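Cellulose binding protein (Clavibacter michiganensis, PDB 4JJO) probably binds plant cell-wall polysaccharides through its expansin part, two joined domains linked with wall loosening that form one piece of a longer probable cellulase. Local coordinates at residues Gln14-Thr17 and Ile18-Asn22; Asp78-Glu81 and Glu82-Arg85; Gly183-Ala187 and Pro188-Gln192. One frame throughout, in Å; residues are numbered along the deposited sequence.

Interaction 1 of 3, residues Gln14-Thr17 and Ile18-Asn22; sequences QGNT and IANGN
N16 and N20 run past each other in opposite directions with their amide planes 24° apart; N20 bonds the backbone of N16, and N16 bonds that of I18 and A19. N20 OD1 accepts a hydrogen bond from N16 N at 2.8 Å in its carbonyl plane, on a lone pair. N20 ND2 gives a nearly straight bond to N16 O, also 2.8 Å, reaching it from above the plane of that carbonyl. The N20 amide thus spans both the N-H and the C=O of N16. In return N16 CG stands between its own backbone N and carbonyl carbon (chi1 54°), which turns OD1 in over the following turn. This is an Asx turn, N16 OD1 accepting from I18 N at 3.0 Å and also from A19 N at 2.8 Å, both in the carbonyl plane, in the long connection between strands 3-10 and 34-38 of the double-psi beta-barrel domain. N16 ND2 gives a more bent bond to A19 O at 3.2 Å. G15 CA comes within 3.0 Å of N20 OD1, which leaves little room beside the amide oxygen at this residue without a side chain. N20 is buried, and its ND2 has a second acceptor in M25 O, while I18 O receives a bond from R113 of the C-terminal part.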
loop_
_atom_site.group_PDB
_atom_site.type_symbol
_atom_site.label_atom_id
_atom_site.label_comp_id
_atom_site.label_asym_id
_atom_site.label_seq_id
_atom_site.Cartn_x
_atom_site.Cartn_y
_atom_site.Cartn_z
ATOM N N GLN A 14 -15.275 -6.400 -8.020
ATOM C CA GLN A 14 -15.671 -6.514 -6.626
ATOM C C GLN A 14 -14.477 -6.841 -5.744
ATOM O O GLN A 14 -14.379 -6.363 -4.614
ATOM C CB GLN A 14 -16.727 -7.609 -6.480
ATOM C CG GLN A 14 -17.281 -7.752 -5.082
ATOM C CD GLN A 14 -18.441 -8.721 -5.006
ATOM O OE1 GLN A 14 -19.319 -8.580 -4.159
ATOM N NE2 GLN A 14 -18.441 -9.723 -5.881
ATOM N N GLY A 15 -13.572 -7.663 -6.260
ATOM C CA GLY A 15 -12.427 -8.108 -5.489
ATOM C C GLY A 15 -12.824 -9.137 -4.450
ATOM O O GLY A 15 -14.001 -9.463 -4.296
ATOM N N ASN A 16 -11.829 -9.644 -3.733
ATOM C CA ASN A 16 -12.047 -10.667 -2.720
ATOM C C ASN A 16 -11.628 -10.159 -1.345
ATOM O O ASN A 16 -11.246 -9.000 -1.192
ATOM C CB ASN A 16 -11.265 -11.929 -3.082
ATOM C CG ASN A 16 -9.797 -11.650 -3.328
ATOM O OD1 ASN A 16 -8.986 -11.676 -2.404
ATOM N ND2 ASN A 16 -9.449 -11.374 -4.582
ATOM N N THR A 17 -11.700 -11.030 -0.343
ATOM C CA THR A 17 -11.410 -10.636 1.032
ATOM C C THR A 17 -10.004 -11.037 1.484
ATOM O O THR A 17 -9.685 -10.958 2.670
ATOM C CB THR A 17 -12.436 -11.245 2.008
ATOM O OG1 THR A 17 -12.464 -12.670 1.855
ATOM C CG2 THR A 17 -13.825 -10.691 1.741
ATOM N N ILE A 18 -9.166 -11.458 0.543
ATOM C CA ILE A 18 -7.822 -11.928 0.876
ATOM C C ILE A 18 -6.723 -11.021 0.327
ATOM O O ILE A 18 -5.886 -10.524 1.081
ATOM C CB ILE A 18 -7.585 -13.358 0.354
ATOM C CG1 ILE A 18 -8.499 -14.345 1.081
ATOM C CG2 ILE A 18 -6.128 -13.755 0.542
ATOM C CD1 ILE A 18 -8.360 -15.776 0.600
ATOM N N ALA A 19 -6.721 -10.818 -0.987
ATOM C CA ALA A 19 -5.654 -10.075 -1.646
ATOM C C ALA A 19 -6.135 -9.462 -2.958
ATOM O O ALA A 19 -6.543 -10.175 -3.879
ATOM C CB ALA A 19 -4.465 -10.991 -1.898
ATOM N N ASN A 20 -6.080 -8.138 -3.040
ATOM C CA ASN A 20 -6.534 -7.423 -4.229
ATOM C C ASN A 20 -5.427 -6.564 -4.825
ATOM O O ASN A 20 -4.827 -5.734 -4.138
ATOM C CB ASN A 20 -7.746 -6.562 -3.893
ATOM C CG ASN A 20 -8.910 -7.379 -3.373
ATOM O OD1 ASN A 20 -9.756 -7.833 -4.142
ATOM N ND2 ASN A 20 -8.952 -7.577 -2.058
ATOM N N GLY A 21 -5.163 -6.769 -6.110
ATOM C CA GLY A 21 -4.065 -6.102 -6.782
ATOM C C GLY A 21 -2.753 -6.761 -6.409
ATOM O O GLY A 21 -2.716 -7.607 -5.514
ATOM N N ASN A 22 -1.678 -6.388 -7.093
ATOM C CA ASN A 22 -0.367 -6.937 -6.783
ATOM C C ASN A 22 0.044 -6.578 -5.358
ATOM O O ASN A 22 0.840 -7.282 -4.738
ATOM C CB ASN A 22 0.675 -6.438 -7.784
ATOM C CG ASN A 22 1.837 -7.402 -7.940
ATOM O OD1 ASN A 22 2.190 -8.132 -7.012
ATOM N ND2 ASN A 22 2.431 -7.415 -9.123
#

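Interaction 2 of 3, residues Asp78-Glu81 and Glu82-Arg85; sequences DLSE and EAFR
L79 meets the helix with its CB 4.2 Å from A83 CB and 4.3 Å from F84 CB, an apolar contact where the strand passes into the helix. Its CD1 reaches F84 CA and comes up obliquely to the F84 ring. With CG anti to its own backbone N (chi1 -171°), F84 carries that ring away from the 78-81 backbone, and it meets H9 edge-to-face.

S80 is the N-cap. Its OG sits between the backbone N and the carbonyl carbon (chi1 60°), a rotation that brings it over the first turn to accept from A83 N at 3.1 Å. The same hydroxyl is hydrogen-bonded to R32 O, so this buried polar atom is held by two partners. S80 O receives F84 N at 2.9 Å.

E81 O takes R85 N at 2.9 Å, the next i to i+4 bond of the helix. One turn apart, the side chains of E81 and R85 lie side by side and point the same way. Their charged ends form only a long salt bridge, E81 OE1 to R85 NH2 at 3.9 Å, with the carboxylate and guanidinium planes 61° apart. E81 CB lies over one face of the guanidinium, and R85 also makes a cation-pi contact with F90. The E82 chain folds back so that its OE1 lies 3.7 Å from S80 CB.

The whole unit is the exit of strand 76-80 into the short helix 81-87 of the double-psi beta-barrel domain. Strand 76-80 lies between strand 3-10, parallel to it, and strand 34-38, antiparallel to it. Backbone bonds tie L79 to T8 and Y10, and S80 to Y34; L79 packs on A7 and V35, and A83 touches M33.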
loop_
_atom_site.group_PDB
_atom_site.type_symbol
_atom_site.label_atom_id
_atom_site.label_comp_id
_atom_site.label_asym_id
_atom_site.label_seq_id
_atom_site.Cartn_x
_atom_site.Cartn_y
_atom_site.Cartn_z
ATOM N N ASP A 78 -2.783 3.203 -14.931
ATOM C CA ASP A 78 -3.974 2.424 -15.234
ATOM C C ASP A 78 -4.968 2.670 -14.105
ATOM O O ASP A 78 -4.897 2.046 -13.050
ATOM C CB ASP A 78 -3.631 0.936 -15.351
ATOM C CG ASP A 78 -4.461 0.222 -16.402
ATOM O OD1 ASP A 78 -5.209 0.898 -17.137
ATOM O OD2 ASP A 78 -4.354 -1.020 -16.501
ATOM N N LEU A 79 -5.889 3.601 -14.335
ATOM C CA LEU A 79 -6.814 4.038 -13.298
ATOM C C LEU A 79 -8.002 3.104 -13.179
ATOM O O LEU A 79 -8.381 2.443 -14.142
ATOM C CB LEU A 79 -7.332 5.443 -13.609
ATOM C CG LEU A 79 -6.334 6.595 -13.539
ATOM C CD1 LEU A 79 -6.979 7.861 -14.074
ATOM C CD2 LEU A 79 -5.854 6.802 -12.114
ATOM N N SER A 80 -8.589 3.052 -11.988
ATOM C CA SER A 80 -9.876 2.402 -11.816
ATOM C C SER A 80 -10.860 3.102 -12.739
ATOM O O SER A 80 -10.716 4.293 -13.019
ATOM C CB SER A 80 -10.354 2.522 -10.370
ATOM O OG SER A 80 -10.497 3.880 -9.996
ATOM N N GLU A 81 -11.851 2.364 -13.218
ATOM C CA GLU A 81 -12.878 2.952 -14.065
ATOM C C GLU A 81 -13.465 4.185 -13.390
ATOM O O GLU A 81 -13.739 5.190 -14.044
ATOM C CB GLU A 81 -13.981 1.932 -14.355
ATOM C CG GLU A 81 -13.547 0.796 -15.267
ATOM C CD GLU A 81 -14.639 -0.234 -15.478
ATOM O OE1 GLU A 81 -15.584 -0.287 -14.661
ATOM O OE2 GLU A 81 -14.551 -0.993 -16.464
ATOM N N GLU A 82 -13.636 4.110 -12.074
ATOM C CA GLU A 82 -14.290 5.178 -11.327
ATOM C C GLU A 82 -13.437 6.442 -11.259
ATOM O O GLU A 82 -13.956 7.555 -11.374
ATOM C CB GLU A 82 -14.651 4.702 -9.919
ATOM C CG GLU A 82 -15.774 3.665 -9.890
ATOM C CD GLU A 82 -15.282 2.248 -10.158
ATOM O OE1 GLU A 82 -14.054 2.048 -10.268
ATOM O OE2 GLU A 82 -16.126 1.332 -10.256
ATOM N N ALA A 83 -12.134 6.272 -11.065
ATOM C CA ALA A 83 -11.219 7.404 -11.061
ATOM C C ALA A 83 -11.142 8.017 -12.456
ATOM O O ALA A 83 -11.126 9.238 -12.611
ATOM C CB ALA A 83 -9.838 6.971 -10.592
ATOM N N PHE A 84 -11.103 7.160 -13.467
ATOM C CA PHE A 84 -11.026 7.610 -14.853
ATOM C C PHE A 84 -12.251 8.432 -15.249
ATOM O O PHE A 84 -12.125 9.449 -15.934
ATOM C CB PHE A 84 -10.878 6.405 -15.782
ATOM C CG PHE A 84 -10.587 6.772 -17.208
ATOM C CD1 PHE A 84 -9.293 6.726 -17.698
ATOM C CD2 PHE A 84 -11.603 7.162 -18.052
ATOM C CE1 PHE A 84 -9.024 7.057 -19.005
ATOM C CE2 PHE A 84 -11.338 7.499 -19.363
ATOM C CZ PHE A 84 -10.046 7.449 -19.840
ATOM N N ARG A 85 -13.431 7.997 -14.815
ATOM C CA ARG A 85 -14.669 8.705 -15.140
ATOM C C ARG A 85 -14.716 10.075 -14.477
ATOM O O ARG A 85 -15.336 11.003 -14.994
ATOM C CB ARG A 85 -15.895 7.896 -14.710
ATOM C CG ARG A 85 -16.109 6.619 -15.493
ATOM C CD ARG A 85 -17.563 6.195 -15.453
ATOM N NE ARG A 85 -17.754 4.870 -16.032
ATOM C CZ ARG A 85 -17.754 3.732 -15.340
ATOM N NH1 ARG A 85 -17.582 3.732 -14.022
ATOM N NH2 ARG A 85 -17.932 2.582 -15.974
#

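Interaction 3 of 3, residues Gly183-Ala187 and Pro188-Gln192; sequences GLRMA and PGEIQ
R185 is held by two side chains of the returning chain: its guanidinium grips E190 end-on, while Q192 pairs with its backbone. NH1 bonds OE2 of E190 at 2.7 Å and NH2 bonds OE1 at 3.0 Å, one nitrogen to each oxygen. Both oxygens lie near the guanidinium plane, yet the nitrogens meet them from above the carboxylate plane, because the two flat groups are turned 37° apart. E190 reaches across with an extended chain whose CG is anti to the backbone N (chi1 -174°), and its OE1 also rests 3.4 Å from A187 CB. The R185 chain bends at chi3 (-75°), which folds the guanidinium over Q192; Q192 OE1 lies above one face, offset toward the rim.

The Q192 amide pairs with both the N-H and the C=O of R185, much as a peptide group of an adjacent strand would. OE1 accepts from R185 N at 2.9 Å, almost straight and on a lone pair, and NE2 gives to R185 O, also 2.9 Å. The buried amide is thereby fixed in rotation, and L184 CD2 lies 3.8 Å from its oxygen. One water links three groups of the loop, giving to A187 O and E190 O and accepting from Q192 NE2. A187 O additionally takes E190 N at 3.1 Å, closing a type II beta turn with P188 and G189 at its corners.

M186 centres an inverse gamma turn and packs on V114, S118 and I162. L184 lies on I112, L167 and V169, and the Q192 backbone is hydrogen-bonded to that of I112. The segment leads from strand 178-184, where G183 and L184 face L167 in a G1 beta bulge, to strand 191-193, the other outermost strand, in the immunoglobulin-like beta-sandwich of the expansin C-terminal domain.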
loop_
_atom_site.group_PDB
_atom_site.type_symbol
_atom_site.label_atom_id
_atom_site.label_comp_id
_atom_site.label_asym_id
_atom_site.label_seq_id
_atom_site.Cartn_x
_atom_site.Cartn_y
_atom_site.Cartn_z
ATOM N N GLY A 183 1.988 -5.822 21.509
ATOM C CA GLY A 183 0.807 -6.593 21.845
ATOM C C GLY A 183 0.100 -7.225 20.664
ATOM O O GLY A 183 -1.020 -7.715 20.800
ATOM N N LEU A 184 0.749 -7.223 19.506
ATOM C CA LEU A 184 0.165 -7.827 18.319
ATOM C C LEU A 184 0.106 -9.338 18.476
ATOM O O LEU A 184 0.987 -9.946 19.083
ATOM C CB LEU A 184 0.973 -7.456 17.078
ATOM C CG LEU A 184 0.958 -5.974 16.705
ATOM C CD1 LEU A 184 1.871 -5.726 15.522
ATOM C CD2 LEU A 184 -0.458 -5.506 16.403
ATOM N N ARG A 185 -0.941 -9.939 17.926
ATOM C CA ARG A 185 -1.149 -11.374 18.053
ATOM C C ARG A 185 -0.770 -12.101 16.776
ATOM O O ARG A 185 -0.832 -11.536 15.684
ATOM C CB ARG A 185 -2.609 -11.664 18.401
ATOM C CG ARG A 185 -2.996 -11.196 19.794
ATOM C CD ARG A 185 -4.494 -11.259 20.033
ATOM N NE ARG A 185 -5.203 -10.186 19.339
ATOM C CZ ARG A 185 -5.846 -10.316 18.183
ATOM N NH1 ARG A 185 -6.448 -9.263 17.652
ATOM N NH2 ARG A 185 -5.901 -11.485 17.554
ATOM N N MET A 186 -0.363 -13.356 16.923
ATOM C CA MET A 186 -0.171 -14.229 15.779
ATOM C C MET A 186 -1.552 -14.658 15.316
ATOM O O MET A 186 -2.013 -15.762 15.617
ATOM C CB MET A 186 0.681 -15.436 16.164
ATOM C CG MET A 186 0.852 -16.465 15.058
ATOM S SD MET A 186 1.520 -15.778 13.531
ATOM C CE MET A 186 3.039 -15.043 14.123
ATOM N N ALA A 187 -2.211 -13.759 14.594
ATOM C CA ALA A 187 -3.596 -13.944 14.188
ATOM C C ALA A 187 -3.724 -13.811 12.674
ATOM O O ALA A 187 -4.171 -12.780 12.165
ATOM C CB ALA A 187 -4.473 -12.927 14.879
ATOM N N PRO A 188 -3.334 -14.861 11.945
ATOM C CA PRO A 188 -3.340 -14.849 10.480
ATOM C C PRO A 188 -4.686 -14.429 9.893
ATOM O O PRO A 188 -5.731 -14.949 10.289
ATOM C CB PRO A 188 -3.025 -16.303 10.123
ATOM C CG PRO A 188 -2.275 -16.817 11.289
ATOM C CD PRO A 188 -2.882 -16.156 12.480
ATOM N N GLY A 189 -4.647 -13.483 8.961
ATOM C CA GLY A 189 -5.841 -13.029 8.272
ATOM C C GLY A 189 -6.521 -11.833 8.909
ATOM O O GLY A 189 -7.282 -11.123 8.251
ATOM N N GLU A 190 -6.249 -11.602 10.188
ATOM C CA GLU A 190 -6.918 -10.538 10.924
ATOM C C GLU A 190 -6.277 -9.181 10.680
ATOM O O GLU A 190 -5.055 -9.047 10.713
ATOM C CB GLU A 190 -6.889 -10.839 12.418
ATOM C CG GLU A 190 -7.695 -9.859 13.250
ATOM C CD GLU A 190 -7.776 -10.258 14.707
ATOM O OE1 GLU A 190 -7.498 -11.434 15.024
ATOM O OE2 GLU A 190 -8.114 -9.391 15.539
ATOM N N ILE A 191 -7.111 -8.174 10.442
ATOM C CA ILE A 191 -6.640 -6.797 10.397
ATOM C C ILE A 191 -6.597 -6.260 11.818
ATOM O O ILE A 191 -7.637 -6.002 12.427
ATOM C CB ILE A 191 -7.543 -5.904 9.528
ATOM C CG1 ILE A 191 -7.547 -6.405 8.082
ATOM C CG2 ILE A 191 -7.062 -4.461 9.580
ATOM C CD1 ILE A 191 -8.591 -5.751 7.202
ATOM N N GLN A 192 -5.385 -6.107 12.342
ATOM C CA GLN A 192 -5.185 -5.638 13.708
ATOM C C GLN A 192 -4.892 -4.149 13.720
ATOM O O GLN A 192 -3.772 -3.720 13.447
ATOM C CB GLN A 192 -4.036 -6.395 14.373
ATOM C CG GLN A 192 -4.314 -7.869 14.598
ATOM C CD GLN A 192 -3.187 -8.562 15.332
ATOM O OE1 GLN A 192 -2.958 -8.316 16.517
ATOM N NE2 GLN A 192 -2.465 -9.427 14.627
HETATM O O HOH W 1 -3.229 -10.289 11.924
#

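In the fold
All three are local contacts, each within one continuous stretch. Interactions 1 and 2 belong to the barrel domain; interaction 3 belongs to the C-terminal sandwich, its centre about 32 Å from that of interaction 2, on the opposite side of the chain's centre. Interaction 1 lies at the surface and relies on neutral amides bonding backbone. Interaction 2, partly buried, joins a strand to a helix through an N-cap and an apolar patch, plus a long salt bridge. Interaction 3, also partly buried, adds a close two-pronged ion pair and a bridging water to amide-backbone bonds like those of interaction 1; interactions 1 and 3 come within about 6 Å at their nearest atoms without touching.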